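Local coordinates for variant surface glycoprotein MITat 1.13 (Trypanosoma brucei, PDB 6Z8H) that probably forms part of the dense surface coat through which the parasite evades the host's immune response by switching between antigenically distinct variants, at residues A[333-336]-A[337-340]. Residues are numbered along the deposited sequence; the frame is centred on the assembly and turned at random.
Sequences GSEY and NTKT
Glu335 meets Lys339 and Thr340 in a local contact at the N-terminal end of helix 336-345, which a type I beta turn from Gly333 to Tyr336 leads into. Glu335 is the N-cap residue, and its carbonyl oxygen is shared by two backbone donors. Thr340 N reaches Glu335 O at 3.0 Å, nearly straight at 166° and in the carbonyl plane. Lys339 N lies 2.9 Å from the same Glu335 O but comes in 30° off that plane. The bond from Thr340 spans five residues, so the first turn is widened to pi type. Next to it, a water bridges the chain: it donates to Ser334 O at 2.7 Å and accepts from Thr338 N at 3.0 Å.

The Glu335 and Lys339 side chains run alongside each other, Glu335 CB and Lys339 CG 3.8 Å apart. The glutamate is extended beyond CG, whereas the lysine bends twice, at chi2 and chi3. Glu335 OE2 and Lys339 NZ stay 5.3 Å apart, too far for a salt bridge, though some attraction is likely. The Thr338 side chain crosses that of Glu335 at about a right angle, Thr338 OG1 lying 3.3 Å from Glu335 CA. On the buried side, Thr340 CB packs against Tyr336 O at 3.2 Å.

Tyr336 swings its ring inward, CG anti to the backbone N (chi1 179°). There its OH is hydrogen-bonded to Ile284 O and its ring meets Trp341 edge-to-face and Phe287 of helix 287-291, while Asn337 ND2 is hydrogen-bonded to Thr285 O. Helix 336-345 is thereby tied to the segment leading into helix 287-291, and a backbone hydrogen bond between Glu335 and Tyr329 joins it to the end of helix 318-329.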
loop_
_atom_site.group_PDB
_atom_site.type_symbol
_atom_site.label_atom_id
_atom_site.label_comp_id
_atom_site.label_asym_id
_atom_site.label_seq_id
_atom_site.Cartn_x
_atom_site.Cartn_y
_atom_site.Cartn_z
ATOM N N GLY A 333 -12.136 -38.567 -1.384
ATOM C CA GLY A 333 -12.449 -37.255 -0.856
ATOM C C GLY A 333 -13.445 -36.462 -1.665
ATOM O O GLY A 333 -13.536 -35.246 -1.496
ATOM N N SER A 334 -14.202 -37.120 -2.546
ATOM C CA SER A 334 -15.135 -36.423 -3.422
ATOM C C SER A 334 -16.285 -35.776 -2.665
ATOM O O SER A 334 -16.954 -34.896 -3.216
ATOM C CB SER A 334 -15.701 -37.415 -4.441
ATOM O OG SER A 334 -16.309 -38.510 -3.792
ATOM N N GLU A 335 -16.528 -36.172 -1.418
ATOM C CA GLU A 335 -17.607 -35.604 -0.627
ATOM C C GLU A 335 -17.080 -34.691 0.478
ATOM O O GLU A 335 -17.832 -34.331 1.375
ATOM C CB GLU A 335 -18.501 -36.715 -0.058
ATOM C CG GLU A 335 -19.149 -37.594 -1.110
ATOM C CD GLU A 335 -20.238 -38.496 -0.562
ATOM O OE1 GLU A 335 -20.094 -39.012 0.566
ATOM O OE2 GLU A 335 -21.248 -38.702 -1.270
ATOM N N TYR A 336 -15.804 -34.301 0.420
ATOM C CA TYR A 336 -15.200 -33.513 1.493
ATOM C C TYR A 336 -15.933 -32.197 1.713
ATOM O O TYR A 336 -16.068 -31.740 2.857
ATOM C CB TYR A 336 -13.732 -33.243 1.152
ATOM C CG TYR A 336 -12.935 -32.419 2.144
ATOM C CD1 TYR A 336 -12.756 -32.850 3.452
ATOM C CD2 TYR A 336 -12.331 -31.223 1.757
ATOM C CE1 TYR A 336 -12.016 -32.113 4.347
ATOM C CE2 TYR A 336 -11.581 -30.488 2.649
ATOM C CZ TYR A 336 -11.436 -30.934 3.951
ATOM O OH TYR A 336 -10.698 -30.224 4.844
ATOM N N ASN A 337 -16.407 -31.576 0.634
ATOM C CA ASN A 337 -17.150 -30.328 0.717
ATOM C C ASN A 337 -18.658 -30.533 0.700
ATOM O O ASN A 337 -19.382 -29.831 1.415
ATOM C CB ASN A 337 -16.745 -29.423 -0.445
ATOM C CG ASN A 337 -15.243 -29.150 -0.471
ATOM O OD1 ASN A 337 -14.521 -29.702 -1.319
ATOM N ND2 ASN A 337 -14.755 -28.319 0.479
ATOM N N THR A 338 -19.155 -31.494 -0.087
ATOM C CA THR A 338 -20.595 -31.681 -0.183
ATOM C C THR A 338 -21.178 -32.364 1.047
ATOM O O THR A 338 -22.377 -32.212 1.301
ATOM C CB THR A 338 -20.948 -32.476 -1.440
ATOM O OG1 THR A 338 -20.216 -33.710 -1.453
ATOM C CG2 THR A 338 -20.625 -31.673 -2.686
ATOM N N LYS A 339 -20.369 -33.095 1.818
ATOM C CA LYS A 339 -20.871 -33.810 2.990
ATOM C C LYS A 339 -20.041 -33.486 4.236
ATOM O O LYS A 339 -20.585 -33.043 5.256
ATOM C CB LYS A 339 -20.908 -35.327 2.738
ATOM C CG LYS A 339 -21.806 -35.727 1.587
ATOM C CD LYS A 339 -23.276 -35.821 1.989
ATOM C CE LYS A 339 -23.898 -37.113 1.447
ATOM N NZ LYS A 339 -25.383 -37.172 1.610
ATOM N N THR A 340 -18.715 -33.654 4.171
ATOM C CA THR A 340 -17.931 -33.544 5.401
ATOM C C THR A 340 -18.036 -32.143 5.991
ATOM O O THR A 340 -18.298 -31.977 7.179
ATOM C CB THR A 340 -16.459 -33.891 5.171
ATOM O OG1 THR A 340 -16.353 -35.051 4.348
ATOM C CG2 THR A 340 -15.762 -34.162 6.498
HETATM O O HOH W 1 -17.131 -32.407 -2.069
#